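Local structure of probable transcriptional regulator (Pseudomonas aeruginosa, 2ESN) at residues 18-22 with 70-74; 15-19 with 77-81. The protein probably binds DNA through a winged helix-turn-helix domain and regulates transcription in response to a small-molecule effector, as LysR-type regulators do. All blocks are in the same frame, centred on the assembly; numbering follows the deposited sequence.

Contact 1: 18-22 with 70-74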
loop_
_atom_site.group_PDB
_atom_site.type_symbol
_atom_site.label_atom_id
_atom_site.label_comp_id
_atom_site.label_asym_id
_atom_site.label_seq_id
_atom_site.Cartn_x
_atom_site.Cartn_y
_atom_site.Cartn_z
ATOM N N PHE C 18 -1.198 36.511 16.071
ATOM C CA PHE C 18 -2.544 36.016 16.249
ATOM C C PHE C 18 -2.590 34.818 17.222
ATOM O O PHE C 18 -3.400 34.800 18.135
ATOM C CB PHE C 18 -3.202 35.584 14.942
ATOM C CG PHE C 18 -4.647 35.165 15.114
ATOM C CD1 PHE C 18 -4.994 33.846 15.270
ATOM C CD2 PHE C 18 -5.673 36.121 15.177
ATOM C CE1 PHE C 18 -6.373 33.457 15.457
ATOM C CE2 PHE C 18 -7.051 35.727 15.346
ATOM C CZ PHE C 18 -7.366 34.390 15.478
ATOM N N ASP C 19 -1.795 33.792 16.945
ATOM C CA ASP C 19 -1.825 32.578 17.734
ATOM C C ASP C 19 -1.397 32.817 19.239
ATOM O O ASP C 19 -2.056 32.325 20.152
ATOM C CB ASP C 19 -0.909 31.554 17.090
ATOM C CG ASP C 19 -0.911 30.196 17.842
ATOM O OD1 ASP C 19 0.066 29.900 18.554
ATOM O OD2 ASP C 19 -1.877 29.433 17.687
ATOM N N ALA C 20 -0.299 33.541 19.448
ATOM C CA ALA C 20 0.166 33.916 20.779
ATOM C C ALA C 20 -0.886 34.734 21.566
ATOM O O ALA C 20 -1.120 34.485 22.773
ATOM C CB ALA C 20 1.401 34.662 20.653
ATOM N N LEU C 21 -1.551 35.678 20.887
ATOM C CA LEU C 21 -2.534 36.521 21.528
ATOM C C LEU C 21 -3.770 35.679 21.841
ATOM O O LEU C 21 -4.433 35.919 22.853
ATOM C CB LEU C 21 -2.960 37.742 20.648
ATOM C CG LEU C 21 -3.282 39.125 21.268
ATOM C CD1 LEU C 21 -4.219 40.106 20.456
ATOM C CD2 LEU C 21 -3.545 39.137 22.823
ATOM N N TYR C 22 -4.145 34.751 20.953
ATOM C CA TYR C 22 -5.315 33.892 21.217
ATOM C C TYR C 22 -5.208 32.977 22.485
ATOM O O TYR C 22 -6.196 32.768 23.242
ATOM C CB TYR C 22 -5.679 33.075 19.970
ATOM C CG TYR C 22 -7.038 32.435 20.133
ATOM C CD1 TYR C 22 -7.163 31.132 20.643
ATOM C CD2 TYR C 22 -8.214 33.138 19.825
ATOM C CE1 TYR C 22 -8.418 30.550 20.854
ATOM C CE2 TYR C 22 -9.491 32.533 20.028
ATOM C CZ TYR C 22 -9.560 31.250 20.523
ATOM O OH TYR C 22 -10.808 30.627 20.713
ATOM N N ALA C 70 -12.532 35.509 14.952
ATOM C CA ALA C 70 -11.202 35.128 15.441
ATOM C C ALA C 70 -11.237 33.717 16.028
ATOM O O ALA C 70 -10.296 32.917 15.875
ATOM C CB ALA C 70 -10.697 36.129 16.452
ATOM N N GLU C 71 -12.352 33.420 16.680
ATOM C CA GLU C 71 -12.578 32.101 17.250
ATOM C C GLU C 71 -12.473 30.973 16.208
ATOM O O GLU C 71 -11.819 29.979 16.458
ATOM C CB GLU C 71 -13.968 32.098 17.897
ATOM C CG GLU C 71 -13.994 31.541 19.294
ATOM C CD GLU C 71 -13.453 32.514 20.319
ATOM O OE1 GLU C 71 -14.087 33.572 20.569
ATOM O OE2 GLU C 71 -12.396 32.190 20.903
ATOM N N HIS C 72 -13.115 31.139 15.042
ATOM C CA HIS C 72 -13.106 30.111 13.946
ATOM C C HIS C 72 -11.699 29.854 13.394
ATOM O O HIS C 72 -11.275 28.689 13.154
ATOM C CB HIS C 72 -14.055 30.507 12.792
ATOM C CG HIS C 72 -15.429 30.925 13.236
ATOM N ND1 HIS C 72 -15.967 30.571 14.461
ATOM C CD2 HIS C 72 -16.390 31.645 12.600
ATOM C CE1 HIS C 72 -17.187 31.071 14.567
ATOM N NE2 HIS C 72 -17.469 31.730 13.453
ATOM N N LEU C 73 -10.952 30.950 13.282
ATOM C CA LEU C 73 -9.617 30.959 12.695
ATOM C C LEU C 73 -8.518 30.394 13.603
ATOM O O LEU C 73 -7.489 29.924 13.108
ATOM C CB LEU C 73 -9.276 32.398 12.261
ATOM C CG LEU C 73 -7.911 32.666 11.591
ATOM C CD1 LEU C 73 -7.732 31.839 10.296
ATOM C CD2 LEU C 73 -7.794 34.134 11.282
ATOM N N ALA C 74 -8.721 30.403 14.929
ATOM C CA ALA C 74 -7.596 30.081 15.821
ATOM C C ALA C 74 -7.253 28.642 15.793
ATOM O O ALA C 74 -6.111 28.268 15.971
ATOM C CB ALA C 74 -7.876 30.543 17.303
HETATM O O HOH W 1 -4.573 29.865 17.515
#
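Phe18 and Tyr22, one turn apart on segment 18-22, reach across to Ala70 and Ala74 of segment 70-74, and the two helix axes pass 10.9 Å apart with their directions 110° from each other. This is the junction in a LysR-type winged helix-turn-helix domain between helix 15-24, near the N terminus, and the long linker helix 68-87. Both aromatic side chains have CG anti to the backbone N (chi1 -176° for Phe18), which sends the rings outward from their helix to the linker. Phe18 comes in with its far edge: CE1 lies 3.6 Å from Ala74 CA, CE2 packs on Ala70 CB at 3.8 Å, and Leu73 CD2 stands over one face near the rim. Tyr22 instead offers a face. Ala74 CB sits almost exactly over the ring centre, 3.3 Å from the centroid and 6° off the normal, a close CH-pi contact. Glu71 is modelled with its carboxylate at the hydroxyl edge of Tyr22, but the oxygens are too close for the placement to be trusted. Arg25 adds a cation-pi contact to Tyr22, while Leu48 of helix 38-52 packs against Phe18. At the side, one water joins the helices, donating to Asp19 OD2 at 2.7 Å and to Ala74 O at 2.7 Å.

Contact 2: 15-19 with 77-81; sequences LLVFD and VAAAL
Asp19 OD1, in a salt bridge with Arg23 NE one turn further along helix 15-24, lies 3.7 Å from Leu81 CD1 on the facing helix. The carboxylate thus keeps its charge partner on its own helix, and what it meets on segment 77-81 is carbon: the Leu81 methyl and, more loosely, Ala78 beside OD2. Leu81 arrives from the opposite direction, its CD1 3.6 Å from Asp19 CG and also 3.7 Å from Leu16 CD2, wedging the methyl between the two side chains. Val77 divides its branches. CG1, anti to the backbone N (chi1 -179°), rests 3.8 Å from Asp19 CB and 3.7 Å from Leu15 O, an acceptor already taken by Asp19 N within the helix; CG2 meets Leu15 CD2 at 4.0 Å and approaches Phe18 CD1 obliquely. Van der Waals packing carries the crossing, part of it against the Asp19 carboxylate, and the second subunit extends it: its Leu84 packs on Leu15, its Leu12 on Leu16 and its Leu7 on Leu81. The axes, 10.4 Å apart and 118° from each other in direction, set helix 15-24 steeply across the linker helix, an arrangement consistent with the dimeric DNA-binding region of LysR-type regulators, where the linker helices of two subunits pack against each other beside the winged helix-turn-helix.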
loop_
_atom_site.group_PDB
_atom_site.type_symbol
_atom_site.label_atom_id
_atom_site.label_comp_id
_atom_site.label_asym_id
_atom_site.label_seq_id
_atom_site.Cartn_x
_atom_site.Cartn_y
_atom_site.Cartn_z
ATOM N N LEU C 15 0.624 35.688 11.720
ATOM C CA LEU C 15 -0.215 34.622 12.323
ATOM C C LEU C 15 0.382 34.053 13.596
ATOM O O LEU C 15 -0.341 33.444 14.390
ATOM C CB LEU C 15 -0.502 33.481 11.354
ATOM C CG LEU C 15 -1.438 33.863 10.222
ATOM C CD1 LEU C 15 -1.492 32.722 9.259
ATOM C CD2 LEU C 15 -2.851 34.253 10.693
ATOM N N LEU C 16 1.682 34.193 13.805
ATOM C CA LEU C 16 2.227 33.812 15.137
ATOM C C LEU C 16 1.786 34.771 16.204
ATOM O O LEU C 16 1.819 34.389 17.378
ATOM C CB LEU C 16 3.756 33.839 15.218
ATOM C CG LEU C 16 4.380 32.940 14.175
ATOM C CD1 LEU C 16 5.800 33.357 14.108
ATOM C CD2 LEU C 16 4.202 31.530 14.711
ATOM N N VAL C 17 1.500 36.039 15.816
ATOM C CA VAL C 17 1.045 37.082 16.771
ATOM C C VAL C 17 -0.402 36.773 17.108
ATOM O O VAL C 17 -0.803 36.714 18.281
ATOM C CB VAL C 17 1.225 38.541 16.152
ATOM C CG1 VAL C 17 0.578 39.562 16.993
ATOM C CG2 VAL C 17 2.700 38.888 16.003
ATOM N N PHE C 18 -1.198 36.511 16.071
ATOM C CA PHE C 18 -2.544 36.016 16.249
ATOM C C PHE C 18 -2.590 34.818 17.222
ATOM O O PHE C 18 -3.400 34.800 18.135
ATOM C CB PHE C 18 -3.202 35.584 14.942
ATOM C CG PHE C 18 -4.647 35.165 15.114
ATOM C CD1 PHE C 18 -4.994 33.846 15.270
ATOM C CD2 PHE C 18 -5.673 36.121 15.177
ATOM C CE1 PHE C 18 -6.373 33.457 15.457
ATOM C CE2 PHE C 18 -7.051 35.727 15.346
ATOM C CZ PHE C 18 -7.366 34.390 15.478
ATOM N N ASP C 19 -1.795 33.792 16.945
ATOM C CA ASP C 19 -1.825 32.578 17.734
ATOM C C ASP C 19 -1.397 32.817 19.239
ATOM O O ASP C 19 -2.056 32.325 20.152
ATOM C CB ASP C 19 -0.909 31.554 17.090
ATOM C CG ASP C 19 -0.911 30.196 17.842
ATOM O OD1 ASP C 19 0.066 29.900 18.554
ATOM O OD2 ASP C 19 -1.877 29.433 17.687
ATOM N N VAL C 77 -5.210 28.129 12.557
ATOM C CA VAL C 77 -3.824 28.579 12.880
ATOM C C VAL C 77 -3.079 27.630 13.791
ATOM O O VAL C 77 -1.858 27.272 13.552
ATOM C CB VAL C 77 -3.807 30.010 13.439
ATOM C CG1 VAL C 77 -2.410 30.453 13.743
ATOM C CG2 VAL C 77 -4.382 30.928 12.409
ATOM N N ALA C 78 -3.797 27.146 14.813
ATOM C CA ALA C 78 -3.118 26.220 15.753
ATOM C C ALA C 78 -2.757 24.927 15.076
ATOM O O ALA C 78 -1.685 24.375 15.311
ATOM C CB ALA C 78 -3.973 25.958 16.973
ATOM N N ALA C 79 -3.650 24.418 14.243
ATOM C CA ALA C 79 -3.354 23.173 13.542
ATOM C C ALA C 79 -2.131 23.364 12.594
ATOM O O ALA C 79 -1.172 22.566 12.573
ATOM C CB ALA C 79 -4.589 22.736 12.772
ATOM N N ALA C 80 -2.132 24.495 11.889
ATOM C CA ALA C 80 -1.118 24.782 10.894
ATOM C C ALA C 80 0.251 24.879 11.578
ATOM O O ALA C 80 1.256 24.222 11.158
ATOM C CB ALA C 80 -1.524 26.092 10.151
ATOM N N LEU C 81 0.283 25.625 12.676
ATOM C CA LEU C 81 1.530 25.821 13.445
ATOM C C LEU C 81 2.004 24.503 14.070
ATOM O O LEU C 81 3.214 24.251 14.192
ATOM C CB LEU C 81 1.332 26.856 14.527
ATOM C CG LEU C 81 1.198 28.287 14.003
ATOM C CD1 LEU C 81 1.226 29.298 15.115
ATOM C CD2 LEU C 81 2.297 28.587 13.000
#

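After the short helix 6-9 the chain enters helix 15-24, whose first turn supplies contact 2 and whose later part supplies contact 1. It then passes through helices 27-34 and 38-52 and the two-stranded wing, 57-60 and 63-66, before helix 68-87 returns to helix 15-24. Contact 1 closes this excursion first, with 47 residues between its segments; contact 2 closes it further along the linker, with 57. The loops nest, since 15-19 begins earlier and 77-81 ends later, although Phe18 and Asp19 belong to both. Their centres lie 7 Å apart. Together they tie helix 15-24 of the helix-turn-helix domain to successive turns of the linker helix, and both touch the second subunit.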